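Local structure of protein-tyrosine-phosphatase (Chaetomium thermophilum var. thermophilum DSM 1495, 5M43) at residues Ile26-His40 against Glu47-Ile59. The protein probably removes phosphate from tyrosine, and perhaps serine and threonine, of proteins, as the phosphatase domain of Yvh1, a protein linked to ribosome assembly. Sequence-based numbering, arbitrary orientation. Where two conformers were deposited one is given.
Sequences IKEHRITHILSVIDH and EAFRHVKHLSIDI
Strands 33-36 and 53-56 pair in parallel at one side of the central sheet, with 53-56 outermost in the chain. Their axes run 4.7 Å apart at 6°. Five backbone bonds join them, from Lys53 N to Thr32 O through to Ile57 N to Ser36 O. On one face, Leu35 CD1 packs against Leu55 CD2 at 3.8 Å, under helix 71-83. On the same face, earlier in the strands, Lys53 CB lies over one face of the His33 ring. On the other face, His54 reaches across the pair. Its CG stands anti to the backbone N (chi1 -174°), which brings NE2 to a 2.8 Å hydrogen bond with Ser36 OG, lying in the ring plane. Ser36 OG is also hydrogen-bonded to His102 NE2. A leucine in place of His54 would probably leave Ser36 OG without this cross-strand partner. The two strands belong to a beta-alpha-beta unit of the dual-specificity phosphatase fold, with the short, weakly bonded helix 47-50 in the crossover. Phe49 CE1 meets Ile26 CG1 at 3.5 Å, and its ring edge takes Ile34 CD1. Ser56 OG donates to Ile38 O, past the end of the other strand, at 2.7 Å. At the opposite end, Lys27 NZ forms a salt bridge with the Glu47 carboxylate, its hydrogen bond using the syn lone pair of OE2.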
loop_
_atom_site.group_PDB
_atom_site.type_symbol
_atom_site.label_atom_id
_atom_site.label_comp_id
_atom_site.label_asym_id
_atom_site.label_seq_id
_atom_site.Cartn_x
_atom_site.Cartn_y
_atom_site.Cartn_z
ATOM N N ILE A 26 -15.554 -1.086 -5.584
ATOM C CA ILE A 26 -15.330 -1.978 -4.448
ATOM C C ILE A 26 -15.966 -3.335 -4.729
ATOM O O ILE A 26 -15.356 -4.393 -4.494
ATOM C CB ILE A 26 -15.928 -1.307 -3.193
ATOM C CG1 ILE A 26 -15.264 0.067 -2.893
ATOM C CG2 ILE A 26 -16.003 -2.293 -2.038
ATOM C CD1 ILE A 26 -13.787 0.165 -3.039
ATOM N N LYS A 27 -17.200 -3.333 -5.250
ATOM C CA LYS A 27 -17.893 -4.599 -5.528
ATOM C C LYS A 27 -17.259 -5.327 -6.705
ATOM O O LYS A 27 -17.134 -6.555 -6.678
ATOM C CB LYS A 27 -19.382 -4.365 -5.775
ATOM C CG LYS A 27 -20.146 -4.020 -4.474
ATOM C CD LYS A 27 -21.282 -3.038 -4.775
ATOM C CE LYS A 27 -22.422 -3.705 -5.518
ATOM N NZ LYS A 27 -22.959 -4.832 -4.668
ATOM N N GLU A 28 -16.839 -4.579 -7.747
ATOM C CA GLU A 28 -16.242 -5.218 -8.933
ATOM C C GLU A 28 -15.003 -6.019 -8.589
ATOM O O GLU A 28 -14.816 -7.142 -9.079
ATOM C CB GLU A 28 -15.867 -4.148 -9.970
ATOM C CG GLU A 28 -15.192 -4.722 -11.237
ATOM C CD GLU A 28 -14.758 -3.677 -12.238
ATOM O OE1 GLU A 28 -14.913 -2.460 -11.933
ATOM O OE2 GLU A 28 -14.279 -4.078 -13.304
ATOM N N HIS A 29 -14.153 -5.465 -7.722
ATOM C CA HIS A 29 -12.917 -6.112 -7.343
ATOM C C HIS A 29 -13.057 -6.920 -6.080
ATOM O O HIS A 29 -12.059 -7.528 -5.679
ATOM C CB HIS A 29 -11.812 -5.036 -7.177
ATOM C CG HIS A 29 -11.586 -4.266 -8.446
ATOM N ND1 HIS A 29 -11.277 -4.903 -9.633
ATOM C CD2 HIS A 29 -11.659 -2.941 -8.727
ATOM C CE1 HIS A 29 -11.171 -4.003 -10.590
ATOM N NE2 HIS A 29 -11.374 -2.806 -10.070
ATOM N N ARG A 30 -14.253 -6.944 -5.465
ATOM C CA ARG A 30 -14.507 -7.802 -4.291
ATOM C C ARG A 30 -13.578 -7.396 -3.156
ATOM O O ARG A 30 -13.096 -8.240 -2.388
ATOM C CB ARG A 30 -14.358 -9.295 -4.622
ATOM C CG ARG A 30 -15.387 -9.769 -5.742
ATOM C CD ARG A 30 -14.718 -9.919 -7.075
ATOM N NE ARG A 30 -13.791 -11.046 -7.088
ATOM C CZ ARG A 30 -14.187 -12.302 -7.133
ATOM N NH1 ARG A 30 -15.497 -12.594 -7.187
ATOM N NH2 ARG A 30 -13.286 -13.295 -7.102
ATOM N N ILE A 31 -13.381 -6.098 -3.028
ATOM C CA ILE A 31 -12.495 -5.557 -1.990
ATOM C C ILE A 31 -13.117 -5.756 -0.614
ATOM O O ILE A 31 -14.301 -5.459 -0.383
ATOM C CB ILE A 31 -12.205 -4.070 -2.282
ATOM C CG1 ILE A 31 -11.244 -4.008 -3.469
ATOM C CG2 ILE A 31 -11.617 -3.325 -1.036
ATOM C CD1 ILE A 31 -11.276 -2.695 -4.294
ATOM N N THR A 32 -12.309 -6.268 0.328
ATOM C CA THR A 32 -12.771 -6.526 1.692
ATOM C C THR A 32 -12.098 -5.632 2.719
ATOM O O THR A 32 -12.600 -5.498 3.855
ATOM C CB THR A 32 -12.486 -7.989 2.071
ATOM O OG1 THR A 32 -11.082 -8.260 1.922
ATOM C CG2 THR A 32 -13.255 -8.965 1.194
ATOM N N HIS A 33 -10.971 -5.041 2.367
ATOM C CA HIS A 33 -10.146 -4.275 3.297
ATOM C C HIS A 33 -9.731 -3.012 2.590
ATOM O O HIS A 33 -9.305 -3.080 1.441
ATOM C CB HIS A 33 -8.865 -5.027 3.736
ATOM C CG HIS A 33 -9.125 -6.215 4.600
ATOM N ND1 HIS A 33 -9.756 -7.352 4.148
ATOM C CD2 HIS A 33 -8.779 -6.459 5.886
ATOM C CE1 HIS A 33 -9.819 -8.240 5.136
ATOM N NE2 HIS A 33 -9.239 -7.711 6.204
ATOM N N ILE A 34 -9.844 -1.869 3.264
ATOM C CA ILE A 34 -9.398 -0.596 2.698
ATOM C C ILE A 34 -8.417 0.047 3.676
ATOM O O ILE A 34 -8.760 0.273 4.849
ATOM C CB ILE A 34 -10.571 0.359 2.423
ATOM C CG1 ILE A 34 -11.504 -0.249 1.337
ATOM C CG2 ILE A 34 -10.056 1.767 2.011
ATOM C CD1 ILE A 34 -12.672 0.630 0.997
ATOM N N LEU A 35 -7.196 0.320 3.200
ATOM C CA LEU A 35 -6.229 1.153 3.927
ATOM C C LEU A 35 -6.227 2.527 3.277
ATOM O O LEU A 35 -5.835 2.661 2.109
ATOM C CB LEU A 35 -4.847 0.504 3.852
ATOM C CG LEU A 35 -3.717 1.370 4.431
ATOM C CD1 LEU A 35 -3.959 1.656 5.925
ATOM C CD2 LEU A 35 -2.360 0.698 4.232
ATOM N N SER A 36 -6.675 3.539 4.030
ATOM C CA SER A 36 -6.629 4.932 3.595
ATOM C C SER A 36 -5.342 5.548 4.125
ATOM O O SER A 36 -5.212 5.808 5.330
ATOM C CB SER A 36 -7.852 5.715 4.081
ATOM O OG SER A 36 -9.072 5.047 3.742
ATOM N N VAL A 37 -4.403 5.843 3.226
ATOM C CA VAL A 37 -3.187 6.542 3.645
ATOM C C VAL A 37 -3.515 8.020 3.475
ATOM O O VAL A 37 -2.959 8.691 2.599
ATOM C CB VAL A 37 -1.966 6.117 2.822
ATOM C CG1 VAL A 37 -0.671 6.616 3.456
ATOM C CG2 VAL A 37 -1.876 4.532 2.733
ATOM N N ILE A 38 -4.567 8.443 4.171
ATOM C CA ILE A 38 -5.102 9.789 4.167
ATOM C C ILE A 38 -6.242 9.760 5.142
ATOM O O ILE A 38 -6.766 8.732 5.397
ATOM C CB ILE A 38 -5.589 10.140 2.738
ATOM C CG1 ILE A 38 -6.097 11.568 2.649
ATOM C CG2 ILE A 38 -6.682 9.212 2.279
ATOM C CD1 ILE A 38 -6.329 11.970 1.225
ATOM N N ASP A 39 -6.599 10.897 5.702
ATOM C CA ASP A 39 -7.766 10.882 6.545
ATOM C C ASP A 39 -8.967 10.551 5.681
ATOM O O ASP A 39 -9.162 11.173 4.636
ATOM C CB ASP A 39 -7.950 12.254 7.208
ATOM C CG ASP A 39 -9.128 12.277 8.158
ATOM O OD1 ASP A 39 -9.951 13.244 8.060
ATOM O OD2 ASP A 39 -9.200 11.385 9.029
ATOM N N HIS A 40 -9.778 9.602 6.121
ATOM C CA HIS A 40 -10.886 9.104 5.314
ATOM C C HIS A 40 -11.863 8.398 6.231
ATOM O O HIS A 40 -11.444 7.724 7.179
ATOM C CB HIS A 40 -10.343 8.119 4.266
ATOM C CG HIS A 40 -11.347 7.696 3.230
ATOM N ND1 HIS A 40 -11.639 8.473 2.140
ATOM C CD2 HIS A 40 -12.074 6.559 3.087
ATOM C CE1 HIS A 40 -12.506 7.842 1.361
ATOM N NE2 HIS A 40 -12.801 6.686 1.920
ATOM N N GLU A 47 -24.201 -0.532 1.447
ATOM C CA GLU A 47 -23.968 -1.967 1.619
ATOM C C GLU A 47 -22.571 -2.377 1.185
ATOM O O GLU A 47 -21.982 -3.294 1.760
ATOM C CB GLU A 47 -25.021 -2.765 0.833
ATOM C CG GLU A 47 -24.900 -2.646 -0.710
ATOM C CD GLU A 47 -24.012 -3.715 -1.365
ATOM O OE1 GLU A 47 -23.481 -4.594 -0.654
ATOM O OE2 GLU A 47 -23.850 -3.671 -2.609
ATOM N N ALA A 48 -22.020 -1.717 0.170
ATOM C CA ALA A 48 -20.700 -2.097 -0.320
ATOM C C ALA A 48 -19.632 -1.871 0.734
ATOM O O ALA A 48 -18.587 -2.540 0.730
ATOM C CB ALA A 48 -20.354 -1.281 -1.570
ATOM N N PHE A 49 -19.841 -0.902 1.618
ATOM C CA PHE A 49 -18.830 -0.580 2.625
ATOM C C PHE A 49 -19.174 -1.066 4.019
ATOM O O PHE A 49 -18.304 -1.022 4.890
ATOM C CB PHE A 49 -18.586 0.940 2.674
ATOM C CG PHE A 49 -18.040 1.509 1.373
ATOM C CD1 PHE A 49 -16.672 1.501 1.132
ATOM C CD2 PHE A 49 -18.896 2.033 0.390
ATOM C CE1 PHE A 49 -16.145 1.983 -0.076
ATOM C CE2 PHE A 49 -18.382 2.525 -0.815
ATOM C CZ PHE A 49 -17.001 2.530 -1.050
ATOM N N ARG A 50 -20.398 -1.559 4.237
ATOM C CA ARG A 50 -20.888 -1.791 5.593
ATOM C C ARG A 50 -19.979 -2.728 6.379
ATOM O O ARG A 50 -19.765 -2.529 7.590
ATOM C CB ARG A 50 -22.305 -2.346 5.536
ATOM C CG ARG A 50 -22.759 -3.026 6.828
ATOM C CD ARG A 50 -24.271 -3.188 6.843
ATOM N NE ARG A 50 -24.934 -1.886 6.919
ATOM C CZ ARG A 50 -25.096 -1.191 8.047
ATOM N NH1 ARG A 50 -24.646 -1.670 9.202
ATOM N NH2 ARG A 50 -25.705 -0.011 8.025
ATOM N N HIS A 51 -19.420 -3.747 5.727
ATOM C CA HIS A 51 -18.591 -4.700 6.460
ATOM C C HIS A 51 -17.113 -4.654 6.076
ATOM O O HIS A 51 -16.369 -5.569 6.430
ATOM C CB HIS A 51 -19.147 -6.118 6.280
ATOM C CG HIS A 51 -20.555 -6.285 6.791
ATOM N ND1 HIS A 51 -20.860 -6.383 8.134
ATOM C CD2 HIS A 51 -21.741 -6.342 6.133
ATOM C CE1 HIS A 51 -22.168 -6.503 8.279
ATOM N NE2 HIS A 51 -22.727 -6.477 7.081
ATOM N N VAL A 52 -16.661 -3.632 5.350
ATOM C CA VAL A 52 -15.246 -3.601 5.004
ATOM C C VAL A 52 -14.430 -3.319 6.255
ATOM O O VAL A 52 -14.888 -2.654 7.194
ATOM C CB VAL A 52 -14.952 -2.575 3.892
ATOM C CG1 VAL A 52 -15.836 -2.878 2.666
ATOM C CG2 VAL A 52 -15.141 -1.169 4.410
ATOM N N LYS A 53 -13.224 -3.879 6.285
ATOM C CA LYS A 53 -12.263 -3.644 7.361
ATOM C C LYS A 53 -11.460 -2.409 6.957
ATOM O O LYS A 53 -10.847 -2.399 5.886
ATOM C CB LYS A 53 -11.376 -4.877 7.544
ATOM C CG LYS A 53 -10.346 -4.767 8.678
ATOM C CD LYS A 53 -10.999 -4.928 10.013
ATOM C CE LYS A 53 -9.940 -5.067 11.113
ATOM N NZ LYS A 53 -10.550 -4.862 12.476
ATOM N N HIS A 54 -11.501 -1.351 7.770
ATOM C CA HIS A 54 -10.962 -0.058 7.375
ATOM C C HIS A 54 -9.917 0.454 8.362
ATOM O O HIS A 54 -10.147 0.416 9.570
ATOM C CB HIS A 54 -12.094 0.961 7.274
ATOM C CG HIS A 54 -11.661 2.277 6.731
ATOM N ND1 HIS A 54 -12.038 3.475 7.290
ATOM C CD2 HIS A 54 -10.844 2.581 5.693
ATOM C CE1 HIS A 54 -11.475 4.463 6.619
ATOM N NE2 HIS A 54 -10.757 3.946 5.635
ATOM N N LEU A 55 -8.794 0.959 7.845
ATOM C CA LEU A 55 -7.813 1.694 8.635
ATOM C C LEU A 55 -7.484 2.980 7.896
ATOM O O LEU A 55 -7.169 2.928 6.702
ATOM C CB LEU A 55 -6.540 0.865 8.860
ATOM C CG LEU A 55 -5.372 1.598 9.541
ATOM C CD1 LEU A 55 -5.781 1.983 10.957
ATOM C CD2 LEU A 55 -4.088 0.712 9.603
ATOM N N SER A 56 -7.592 4.118 8.580
ATOM C CA SER A 56 -7.187 5.414 8.030
ATOM C C SER A 56 -6.060 6.033 8.845
ATOM O O SER A 56 -6.103 6.093 10.093
ATOM C CB SER A 56 -8.375 6.392 7.922
ATOM O OG SER A 56 -7.914 7.717 7.659
ATOM N N ILE A 57 -5.050 6.513 8.137
ATOM C CA ILE A 57 -3.925 7.215 8.728
ATOM C C ILE A 57 -3.925 8.639 8.206
ATOM O O ILE A 57 -3.904 8.855 6.986
ATOM C CB ILE A 57 -2.614 6.507 8.378
ATOM C CG1 ILE A 57 -2.595 5.131 9.059
ATOM C CG2 ILE A 57 -1.395 7.319 8.870
ATOM C CD1 ILE A 57 -1.504 4.248 8.496
ATOM N N ASP A 58 -3.917 9.612 9.127
ATOM C CA ASP A 58 -4.006 11.014 8.752
ATOM C C ASP A 58 -2.607 11.493 8.389
ATOM O O ASP A 58 -1.786 11.786 9.275
ATOM C CB ASP A 58 -4.594 11.814 9.913
ATOM C CG ASP A 58 -4.799 13.245 9.578
ATOM O OD1 ASP A 58 -5.065 14.021 10.524
ATOM O OD2 ASP A 58 -4.643 13.619 8.419
ATOM N N ILE A 59 -2.301 11.560 7.093
ATOM C CA ILE A 59 -1.014 12.102 6.656
ATOM C C ILE A 59 -1.209 12.833 5.347
ATOM O O ILE A 59 -2.057 12.458 4.529
ATOM C CB ILE A 59 0.059 10.991 6.505
ATOM C CG1 ILE A 59 1.450 11.528 6.155
ATOM C CG2 ILE A 59 -0.356 9.947 5.518
ATOM C CD1 ILE A 59 2.557 10.418 6.187
HETATM O O HOH W 1 -14.094 -7.395 5.281
HETATM O O HOH W 2 -5.012 13.110 5.816
HETATM O O HOH W 3 -7.457 9.536 9.899
#